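Local coordinates for protein methylaspartate ammonia-lyase (Citrobacter amalonaticus, PDB 1KKO) that catalyses the reversible, magnesium-dependent anti elimination of ammonia from (2S,3S)-3-methylaspartate to give mesaconate, at residues Tyr214-Trp217 / Leu218-Ile222; Asp283-Arg286 / Met287-Ile291; Thr312-Asp315 / Ile316-Thr320; Phe399-Met402 / Asn403-Ala407. All coordinates share one frame; numbering follows the deposited sequence.

Contact 1 (Tyr214-Trp217 / Leu218-Ile222); sequences YVRW and LSDRI
Four successive i to i+4 bonds wind Tyr214-Trp217 onto Leu218-Ile222 as one unbroken alpha helix, from Leu218 N to Tyr214 O at 2.8 Å through to Arg221 N to Trp217 O. On the outer surface Arg216 reaches Asp220 in a salt bridge one turn on. The straightest bond runs from Arg216 NE to Asp220 OD2, 3.1 Å with an N-H...O angle of 178°; it leaves the guanidinium in its plane but meets the oxygen from above the carboxylate plane, the two flat groups standing 75° apart. Arg216 NH2 adds a weak bond to Asp220 OD1 at 3.0 Å, an oxygen that also accepts from Gln266. Trp217 and Arg221 run side by side. Arg221 CB lies over one face of the indole, 4.2 Å from the centroid of the six-membered ring, a CH-pi contact, and Arg221 CD is 3.7 Å from Trp217 CZ2. Tryptophan suits this place because its broad face takes Arg221 CB and the chain runs on past its rim, the guanidinium passing on to Asp182 and to Asp30 of the second subunit. On the inner side Leu218 CD2 meets Tyr214 CE2 at 4.1 Å, both residues also packing on Val181 and Pro193. An amphipathic helix with leucine and isoleucine facing strands 191-194 and 234-238 is characteristic of the outer layer of the TIM barrel in the enolase superfamily.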
loop_
_atom_site.group_PDB
_atom_site.type_symbol
_atom_site.label_atom_id
_atom_site.label_comp_id
_atom_site.label_asym_id
_atom_site.label_seq_id
_atom_site.Cartn_x
_atom_site.Cartn_y
_atom_site.Cartn_z
ATOM N N TYR A 214 -15.650 8.586 22.285
ATOM C CA TYR A 214 -14.761 7.849 21.394
ATOM C C TYR A 214 -13.480 7.390 22.103
ATOM O O TYR A 214 -13.035 6.254 21.916
ATOM C CB TYR A 214 -14.409 8.678 20.162
ATOM C CG TYR A 214 -13.470 7.912 19.260
ATOM C CD1 TYR A 214 -13.938 6.855 18.487
ATOM C CD2 TYR A 214 -12.110 8.199 19.222
ATOM C CE1 TYR A 214 -13.087 6.127 17.692
ATOM C CE2 TYR A 214 -11.260 7.480 18.420
ATOM C CZ TYR A 214 -11.748 6.440 17.665
ATOM O OH TYR A 214 -10.878 5.722 16.870
ATOM N N VAL A 215 -12.874 8.257 22.912
ATOM C CA VAL A 215 -11.654 7.877 23.608
ATOM C C VAL A 215 -11.935 6.690 24.520
ATOM O O VAL A 215 -11.130 5.763 24.623
ATOM C CB VAL A 215 -11.039 9.038 24.408
ATOM C CG1 VAL A 215 -9.819 8.572 25.166
ATOM C CG2 VAL A 215 -10.649 10.175 23.478
ATOM N N ARG A 216 -13.087 6.720 25.186
ATOM C CA ARG A 216 -13.471 5.635 26.076
ATOM C C ARG A 216 -13.684 4.349 25.286
ATOM O O ARG A 216 -13.250 3.271 25.702
ATOM C CB ARG A 216 -14.744 6.005 26.841
ATOM C CG ARG A 216 -15.180 4.957 27.849
ATOM C CD ARG A 216 -14.150 4.677 28.909
ATOM N NE ARG A 216 -14.258 3.322 29.430
ATOM C CZ ARG A 216 -13.986 2.980 30.681
ATOM N NH1 ARG A 216 -13.579 3.895 31.555
ATOM N NH2 ARG A 216 -14.120 1.716 31.057
ATOM N N TRP A 217 -14.362 4.470 24.149
ATOM C CA TRP A 217 -14.598 3.322 23.289
ATOM C C TRP A 217 -13.258 2.744 22.847
ATOM O O TRP A 217 -13.060 1.534 22.829
ATOM C CB TRP A 217 -15.415 3.698 22.059
ATOM C CG TRP A 217 -15.568 2.529 21.159
ATOM C CD1 TRP A 217 -16.527 1.564 21.232
ATOM C CD2 TRP A 217 -14.687 2.136 20.104
ATOM N NE1 TRP A 217 -16.319 0.611 20.265
ATOM C CE2 TRP A 217 -15.193 0.940 19.557
ATOM C CE3 TRP A 217 -13.531 2.689 19.541
ATOM C CZ2 TRP A 217 -14.578 0.281 18.492
ATOM C CZ3 TRP A 217 -12.925 2.033 18.488
ATOM C CH2 TRP A 217 -13.453 0.849 17.970
ATOM N N LEU A 218 -12.340 3.638 22.500
ATOM C CA LEU A 218 -11.024 3.269 22.003
ATOM C C LEU A 218 -10.200 2.522 23.046
ATOM O O LEU A 218 -9.685 1.434 22.783
ATOM C CB LEU A 218 -10.313 4.540 21.547
ATOM C CG LEU A 218 -8.839 4.452 21.181
ATOM C CD1 LEU A 218 -8.619 3.455 20.060
ATOM C CD2 LEU A 218 -8.366 5.834 20.789
ATOM N N SER A 219 -10.078 3.089 24.240
ATOM C CA SER A 219 -9.326 2.407 25.287
ATOM C C SER A 219 -10.014 1.093 25.693
ATOM O O SER A 219 -9.345 0.088 25.921
ATOM C CB SER A 219 -9.084 3.313 26.487
ATOM O OG SER A 219 -10.296 3.802 27.005
ATOM N N ASP A 220 -11.342 1.098 25.764
ATOM C CA ASP A 220 -12.084 -0.133 26.057
ATOM C C ASP A 220 -11.774 -1.212 25.011
ATOM O O ASP A 220 -11.554 -2.373 25.348
ATOM C CB ASP A 220 -13.597 0.116 26.048
ATOM C CG ASP A 220 -14.142 0.584 27.387
ATOM O OD1 ASP A 220 -13.447 0.451 28.411
ATOM O OD2 ASP A 220 -15.273 1.096 27.486
ATOM N N ARG A 221 -11.761 -0.819 23.737
ATOM C CA ARG A 221 -11.553 -1.763 22.648
ATOM C C ARG A 221 -10.174 -2.386 22.733
ATOM O O ARG A 221 -10.013 -3.591 22.553
ATOM C CB ARG A 221 -11.716 -1.066 21.300
ATOM C CG ARG A 221 -11.894 -2.011 20.132
ATOM C CD ARG A 221 -13.223 -2.759 20.164
ATOM N NE ARG A 221 -13.472 -3.496 18.934
ATOM C CZ ARG A 221 -14.476 -4.340 18.762
ATOM N NH1 ARG A 221 -15.345 -4.565 19.745
ATOM N NH2 ARG A 221 -14.614 -4.971 17.609
ATOM N N ILE A 222 -9.176 -1.550 22.994
ATOM C CA ILE A 222 -7.803 -2.010 23.144
ATOM C C ILE A 222 -7.693 -2.982 24.315
ATOM O O ILE A 222 -7.141 -4.067 24.166
ATOM C CB ILE A 222 -6.846 -0.808 23.324
ATOM C CG1 ILE A 222 -6.739 -0.018 22.015
ATOM C CG2 ILE A 222 -5.471 -1.277 23.781
ATOM C CD1 ILE A 222 -6.206 1.392 22.201
#

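Contact 2 (Asp283-Arg286 / Met287-Ile291)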
loop_
_atom_site.group_PDB
_atom_site.type_symbol
_atom_site.label_atom_id
_atom_site.label_comp_id
_atom_site.label_asym_id
_atom_site.label_seq_id
_atom_site.Cartn_x
_atom_site.Cartn_y
_atom_site.Cartn_z
ATOM N N ASP A 283 0.341 33.338 15.503
ATOM C CA ASP A 283 -0.767 33.134 16.426
ATOM C C ASP A 283 -0.891 31.663 16.840
ATOM O O ASP A 283 -1.302 31.371 17.952
ATOM C CB ASP A 283 -2.093 33.608 15.825
ATOM C CG ASP A 283 -2.178 35.121 15.691
ATOM O OD1 ASP A 283 -1.384 35.843 16.339
ATOM O OD2 ASP A 283 -3.026 35.655 14.960
ATOM N N GLN A 284 -0.558 30.742 15.934
ATOM C CA GLN A 284 -0.631 29.319 16.246
ATOM C C GLN A 284 0.385 28.964 17.340
ATOM O O GLN A 284 0.065 28.256 18.289
ATOM C CB GLN A 284 -0.397 28.488 14.984
ATOM C CG GLN A 284 -0.580 26.995 15.181
ATOM C CD GLN A 284 -2.001 26.594 15.500
ATOM O OE1 GLN A 284 -2.934 27.387 15.338
ATOM N NE2 GLN A 284 -2.187 25.345 15.918
ATOM N N ILE A 285 1.597 29.486 17.203
ATOM C CA ILE A 285 2.637 29.253 18.196
ATOM C C ILE A 285 2.183 29.785 19.559
ATOM O O ILE A 285 2.260 29.085 20.577
ATOM C CB ILE A 285 3.961 29.903 17.752
ATOM C CG1 ILE A 285 4.529 29.140 16.550
ATOM C CG2 ILE A 285 4.969 29.937 18.903
ATOM C CD1 ILE A 285 5.760 29.753 15.971
ATOM N N ARG A 286 1.668 31.010 19.572
ATOM C CA ARG A 286 1.209 31.598 20.830
ATOM C C ARG A 286 0.066 30.798 21.459
ATOM O O ARG A 286 0.037 30.561 22.664
ATOM C CB ARG A 286 0.793 33.045 20.615
ATOM C CG ARG A 286 1.960 33.991 20.669
ATOM C CD ARG A 286 1.544 35.437 20.642
ATOM N NE ARG A 286 1.050 35.796 19.321
ATOM C CZ ARG A 286 1.803 36.247 18.327
ATOM N NH1 ARG A 286 1.240 36.541 17.162
ATOM N NH2 ARG A 286 3.113 36.407 18.479
HETATM N N MSE A 287 -0.869 30.351 20.634
HETATM C CA MSE A 287 -1.990 29.598 21.134
HETATM C C MSE A 287 -1.584 28.251 21.733
HETATM O O MSE A 287 -2.037 27.866 22.807
HETATM C CB MSE A 287 -2.947 29.356 19.989
HETATM C CG MSE A 287 -4.032 28.405 20.325
HETATM SE SE MSE A 287 -5.357 29.159 21.477
HETATM C CE MSE A 287 -5.268 30.994 21.008
ATOM N N LEU A 288 -0.743 27.506 21.027
ATOM C CA LEU A 288 -0.310 26.223 21.556
ATOM C C LEU A 288 0.476 26.417 22.850
ATOM O O LEU A 288 0.324 25.639 23.786
ATOM C CB LEU A 288 0.533 25.472 20.540
ATOM C CG LEU A 288 -0.176 25.045 19.256
ATOM C CD1 LEU A 288 0.785 24.207 18.421
ATOM C CD2 LEU A 288 -1.438 24.272 19.549
ATOM N N THR A 289 1.308 27.456 22.896
ATOM C CA THR A 289 2.096 27.743 24.096
ATOM C C THR A 289 1.179 27.932 25.292
ATOM O O THR A 289 1.407 27.393 26.366
ATOM C CB THR A 289 2.958 28.994 23.877
ATOM O OG1 THR A 289 3.895 28.764 22.813
ATOM C CG2 THR A 289 3.814 29.306 25.106
ATOM N N ALA A 290 0.119 28.700 25.091
ATOM C CA ALA A 290 -0.859 28.935 26.143
ATOM C C ALA A 290 -1.581 27.662 26.586
ATOM O O ALA A 290 -1.816 27.457 27.770
ATOM C CB ALA A 290 -1.847 29.992 25.712
ATOM N N ILE A 291 -1.944 26.788 25.645
ATOM C CA ILE A 291 -2.579 25.532 26.026
ATOM C C ILE A 291 -1.602 24.676 26.838
ATOM O O ILE A 291 -1.988 24.077 27.845
ATOM C CB ILE A 291 -3.096 24.753 24.790
ATOM C CG1 ILE A 291 -4.199 25.551 24.089
ATOM C CG2 ILE A 291 -3.612 23.374 25.201
ATOM C CD1 ILE A 291 -4.553 25.013 22.707
#
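Ile285 O is gripped twice by Thr289, by OG1 at 2.8 Å and by the backbone N at 3.0 Å, the two donors arriving from opposite faces of the carbonyl plane. The hydroxyl comes from above that plane, 40° out of it; with OG1 anti to the carbonyl carbon of Thr289 (chi1 -63°) it lies beside the backbone N and shares that amide's acceptor. Threonine suits a helix here because this fold-back satisfies its hydroxyl within the helix. Gln284 crosses Leu288 at a slant: Gln284 NE2 lies 3.9 Å from Leu288 CD2, an apolar branch beside an amide whose OE1 accepts from Ala278 N and whose NE2 donates to Val276 O. Leu288 itself packs on Ile304 and Ala306 of strand 303-306. On the outer side Arg286 doubles back to Asp283, its NH1 bonding Asp283 OD1 at 2.8 Å, nearly along the C-O axis and within the guanidinium plane. Met287, a selenomethionine, sets its CB 3.3 Å from Asp283 O; its far end leads away from the preceding turn, and the side chain packs on Val276 and Pro251. The chemistry thus divides by face: a charged pair outside, leucine against the barrel, and a buried glutamine that ties this helix of a beta-alpha-beta unit to the loop leading into it.

Contact 3 (Thr312-Asp315 / Ile316-Thr320); sequences TYQD and IVDFT
Gln314 NE2 donates to Asp318 OD1 at 2.9 Å, in the plane of the amide but from above that of the carboxylate, the two planes lying 46° apart. The bend of Gln314 at chi2 (65°) carries the amide along the helix toward Asp318, and the same nitrogen rests 3.6 Å from Val317 CG1. The other branch of this valine, CG2, sits over one face of the Tyr313 ring, 3.8 Å from its centroid and offset toward the rim, a CH-pi contact. A beta-branched valine serves both neighbours at once, one methyl for each. Phe319 turns its ring edge to Asp315 O, which lies in the ring plane 3.2 Å from Phe319 CD1. These pairs lie along helix 313-321, in the beta-alpha-beta unit between strands 303-306 and 327-330, and its start is held by a capping box: Asp315 N donates to Thr312 OG1 at 3.0 Å, and Thr312 N returns a bond to Asp315 OD2 at 3.0 Å. Threonine suits the N-cap because its hydroxyl accepts the first-turn amide of Asp315; the aspartate carboxylate takes the N-cap amide, and that of Asn311 too. Further out, Lys281 NZ makes salt bridges with both Asp315 OD1 and Asp318 OD2, which probably eases the closeness of two like charges, while Tyr313 and Val317 lean on Tyr347 of helix 339-351.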
loop_
_atom_site.group_PDB
_atom_site.type_symbol
_atom_site.label_atom_id
_atom_site.label_comp_id
_atom_site.label_asym_id
_atom_site.label_seq_id
_atom_site.Cartn_x
_atom_site.Cartn_y
_atom_site.Cartn_z
ATOM N N THR A 312 7.809 23.971 7.322
ATOM C CA THR A 312 9.198 23.919 6.913
ATOM C C THR A 312 10.131 23.656 8.078
ATOM O O THR A 312 9.738 23.712 9.246
ATOM C CB THR A 312 9.618 25.261 6.312
ATOM O OG1 THR A 312 9.586 26.248 7.352
ATOM C CG2 THR A 312 8.624 25.747 5.233
ATOM N N TYR A 313 11.392 23.423 7.740
ATOM C CA TYR A 313 12.441 23.279 8.746
ATOM C C TYR A 313 12.424 24.488 9.695
ATOM O O TYR A 313 12.401 24.323 10.915
ATOM C CB TYR A 313 13.830 23.153 8.092
ATOM C CG TYR A 313 14.915 23.289 9.129
ATOM C CD1 TYR A 313 15.252 22.232 9.943
ATOM C CD2 TYR A 313 15.549 24.500 9.343
ATOM C CE1 TYR A 313 16.203 22.366 10.931
ATOM C CE2 TYR A 313 16.512 24.639 10.323
ATOM C CZ TYR A 313 16.840 23.566 11.112
ATOM O OH TYR A 313 17.788 23.674 12.125
ATOM N N GLN A 314 12.407 25.699 9.146
ATOM C CA GLN A 314 12.410 26.884 10.007
ATOM C C GLN A 314 11.147 26.962 10.863
ATOM O O GLN A 314 11.208 27.372 12.032
ATOM C CB GLN A 314 12.602 28.164 9.202
ATOM C CG GLN A 314 12.745 29.400 10.103
ATOM C CD GLN A 314 13.997 29.363 10.965
ATOM O OE1 GLN A 314 15.094 29.129 10.461
ATOM N NE2 GLN A 314 13.839 29.597 12.267
ATOM N N ASP A 315 10.000 26.572 10.317
ATOM C CA ASP A 315 8.789 26.555 11.112
ATOM C C ASP A 315 8.983 25.660 12.335
ATOM O O ASP A 315 8.591 25.999 13.444
ATOM C CB ASP A 315 7.602 26.005 10.325
ATOM C CG ASP A 315 7.158 26.893 9.202
ATOM O OD1 ASP A 315 7.500 28.095 9.159
ATOM O OD2 ASP A 315 6.414 26.423 8.311
ATOM N N ILE A 316 9.548 24.483 12.110
ATOM C CA ILE A 316 9.747 23.524 13.184
ATOM C C ILE A 316 10.671 24.108 14.260
ATOM O O ILE A 316 10.413 23.980 15.454
ATOM C CB ILE A 316 10.276 22.202 12.610
ATOM C CG1 ILE A 316 9.174 21.536 11.769
ATOM C CG2 ILE A 316 10.762 21.295 13.725
ATOM C CD1 ILE A 316 9.685 20.610 10.707
ATOM N N VAL A 317 11.738 24.756 13.826
ATOM C CA VAL A 317 12.643 25.448 14.737
ATOM C C VAL A 317 11.871 26.477 15.560
ATOM O O VAL A 317 12.044 26.554 16.783
ATOM C CB VAL A 317 13.781 26.111 13.947
ATOM C CG1 VAL A 317 14.549 27.109 14.799
ATOM C CG2 VAL A 317 14.713 25.051 13.407
ATOM N N ASP A 318 10.999 27.242 14.910
ATOM C CA ASP A 318 10.238 28.288 15.598
ATOM C C ASP A 318 9.260 27.723 16.632
ATOM O O ASP A 318 9.142 28.251 17.749
ATOM C CB ASP A 318 9.500 29.154 14.578
ATOM C CG ASP A 318 10.431 29.980 13.707
ATOM O OD1 ASP A 318 11.612 30.188 14.067
ATOM O OD2 ASP A 318 10.048 30.471 12.633
ATOM N N PHE A 319 8.543 26.659 16.274
ATOM C CA PHE A 319 7.642 26.035 17.231
ATOM C C PHE A 319 8.415 25.447 18.416
ATOM O O PHE A 319 7.950 25.495 19.556
ATOM C CB PHE A 319 6.781 24.951 16.567
ATOM C CG PHE A 319 5.547 25.468 15.864
ATOM C CD1 PHE A 319 5.634 26.098 14.634
ATOM C CD2 PHE A 319 4.308 25.291 16.431
ATOM C CE1 PHE A 319 4.498 26.551 13.995
ATOM C CE2 PHE A 319 3.167 25.743 15.789
ATOM C CZ PHE A 319 3.267 26.359 14.574
ATOM N N THR A 320 9.572 24.865 18.130
ATOM C CA THR A 320 10.437 24.299 19.158
ATOM C C THR A 320 10.992 25.365 20.100
ATOM O O THR A 320 10.898 25.234 21.317
ATOM C CB THR A 320 11.572 23.542 18.478
ATOM O OG1 THR A 320 11.025 22.434 17.745
ATOM C CG2 THR A 320 12.535 22.934 19.502
#

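Contact 4 (Phe399-Met402 / Asn403-Ala407); sequences FNEM and NRTIA
Asn403 stands its amide at right angles to the Phe399 ring, planes 90° apart, with ND2 3.1 Å above the ring and over its centre. The ring edge meets Asn400 OD1, and a water that accepts from Asn403 ND2 lies near Asn400 OD1 as well. Phenylalanine suits the place by offering its face to one asparagine and its edge to the other. The side chains of Glu401 and Arg404 cross at about a right angle, their flat groups 65° apart. Arg404 NH2 reaches Glu401 OE1 at 3.0 Å, on the lone pair away from the other carboxylate oxygen, and a water links Glu401 OE1 to Arg404 NE. The arginine folds back at chi3 (-65°), with Asn400 O 3.6 Å from the guanidinium plane of Arg404, over its centre. Thr405 points back to Glu401, whose carbonyl O takes OG1 at 2.7 Å and the backbone N at 2.9 Å from opposite faces. Met402, a selenomethionine, and Ile406 lie alongside, Met402 CG to Ile406 CD1 4.1 Å. Met402 packs on Leu169 of strand 169-170 and on Val372, while Glu401 OE2 bonds His373 of helix 365-378. Other side chains reach the dimer interface: Arg404 pairs with Glu365 and Ser54 of the second subunit, and Asn400 with its Tyr12, so helix 392-410 packs on both the barrel and the partner subunit.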
loop_
_atom_site.group_PDB
_atom_site.type_symbol
_atom_site.label_atom_id
_atom_site.label_comp_id
_atom_site.label_asym_id
_atom_site.label_seq_id
_atom_site.Cartn_x
_atom_site.Cartn_y
_atom_site.Cartn_z
ATOM N N PHE A 399 6.658 -0.858 8.468
ATOM C CA PHE A 399 7.151 -1.817 9.450
ATOM C C PHE A 399 8.137 -2.782 8.825
ATOM O O PHE A 399 9.198 -3.034 9.400
ATOM C CB PHE A 399 5.961 -2.569 10.023
ATOM C CG PHE A 399 6.254 -3.484 11.184
ATOM C CD1 PHE A 399 6.438 -2.979 12.458
ATOM C CD2 PHE A 399 6.235 -4.854 11.020
ATOM C CE1 PHE A 399 6.644 -3.817 13.529
ATOM C CE2 PHE A 399 6.439 -5.699 12.110
ATOM C CZ PHE A 399 6.655 -5.168 13.350
ATOM N N ASN A 400 7.812 -3.343 7.663
ATOM C CA ASN A 400 8.697 -4.360 7.111
ATOM C C ASN A 400 10.009 -3.766 6.627
ATOM O O ASN A 400 11.043 -4.393 6.758
ATOM C CB ASN A 400 8.022 -5.167 6.013
ATOM C CG ASN A 400 6.779 -5.898 6.483
ATOM O OD1 ASN A 400 6.393 -5.866 7.658
ATOM N ND2 ASN A 400 6.155 -6.598 5.544
ATOM N N GLU A 401 9.990 -2.589 6.007
ATOM C CA GLU A 401 11.249 -1.973 5.607
ATOM C C GLU A 401 12.091 -1.684 6.848
ATOM O O GLU A 401 13.312 -1.885 6.853
ATOM C CB GLU A 401 11.041 -0.673 4.835
ATOM C CG GLU A 401 12.338 0.006 4.420
ATOM C CD GLU A 401 13.090 -0.720 3.306
ATOM O OE1 GLU A 401 12.567 -1.716 2.760
ATOM O OE2 GLU A 401 14.187 -0.269 2.914
HETATM N N MSE A 402 11.443 -1.229 7.915
HETATM C CA MSE A 402 12.152 -0.925 9.149
HETATM C C MSE A 402 12.845 -2.163 9.679
HETATM O O MSE A 402 14.044 -2.139 10.001
HETATM C CB MSE A 402 11.158 -0.390 10.169
HETATM C CG MSE A 402 11.781 0.112 11.444
HETATM SE SE MSE A 402 10.443 0.771 12.691
HETATM C CE MSE A 402 9.685 -0.966 13.262
ATOM N N ASN A 403 12.105 -3.256 9.774
ATOM C CA ASN A 403 12.697 -4.480 10.310
ATOM C C ASN A 403 13.711 -5.141 9.385
ATOM O O ASN A 403 14.704 -5.696 9.854
ATOM C CB ASN A 403 11.616 -5.422 10.794
ATOM C CG ASN A 403 10.847 -4.841 11.965
ATOM O OD1 ASN A 403 11.439 -4.239 12.855
ATOM N ND2 ASN A 403 9.527 -4.999 11.958
ATOM N N ARG A 404 13.497 -5.048 8.082
ATOM C CA ARG A 404 14.481 -5.542 7.138
ATOM C C ARG A 404 15.786 -4.776 7.306
ATOM O O ARG A 404 16.869 -5.351 7.278
ATOM C CB ARG A 404 14.015 -5.365 5.688
ATOM C CG ARG A 404 13.083 -6.435 5.157
ATOM C CD ARG A 404 12.917 -6.344 3.662
ATOM N NE ARG A 404 12.250 -5.106 3.226
ATOM C CZ ARG A 404 10.928 -4.960 3.132
ATOM N NH1 ARG A 404 10.120 -5.952 3.463
ATOM N NH2 ARG A 404 10.413 -3.823 2.703
ATOM N N THR A 405 15.665 -3.471 7.469
ATOM C CA THR A 405 16.828 -2.605 7.541
ATOM C C THR A 405 17.587 -2.803 8.844
ATOM O O THR A 405 18.822 -2.845 8.842
ATOM C CB THR A 405 16.406 -1.154 7.365
ATOM O OG1 THR A 405 15.794 -1.007 6.075
ATOM C CG2 THR A 405 17.624 -0.225 7.332
ATOM N N ILE A 406 16.872 -2.932 9.952
ATOM C CA ILE A 406 17.513 -3.222 11.223
ATOM C C ILE A 406 18.289 -4.530 11.090
ATOM O O ILE A 406 19.428 -4.616 11.553
ATOM C CB ILE A 406 16.478 -3.281 12.337
ATOM C CG1 ILE A 406 15.996 -1.862 12.644
ATOM C CG2 ILE A 406 17.051 -3.950 13.585
ATOM C CD1 ILE A 406 14.785 -1.774 13.515
ATOM N N ALA A 407 17.701 -5.543 10.455
ATOM C CA ALA A 407 18.382 -6.822 10.299
ATOM C C ALA A 407 19.650 -6.646 9.480
ATOM O O ALA A 407 20.685 -7.234 9.820
ATOM C CB ALA A 407 17.485 -7.839 9.651
HETATM O O HOH W 1 7.386 -6.291 2.862
HETATM O O HOH W 2 8.622 -6.527 9.641
HETATM O O HOH W 3 13.705 -3.547 1.148
HETATM O O HOH W 4 16.399 -1.857 3.467
#

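In the fold
All four contacts are single-helix turns in the C-terminal TIM-barrel domain, coming in series along the chain: helix 209-225, helix 281-298, helix 313-321 and the closing helix 392-410. They thus sample the helical layer outside the eight-stranded parallel sheet. Contacts 2 and 3, their centres about 14 Å apart, touch directly: Phe319 packs against Gln284, Ile285 and Leu288, joining the helices that precede and follow strand 303-306 in the chain. Contact 1 is about 29 Å from contact 2 between centres, and contacts 2 and 4 lie about 37 Å apart on opposite sides of the chain's centre. Contacts 1 and 4 also reach the second subunit, so helices that enclose the barrel help form the homodimer.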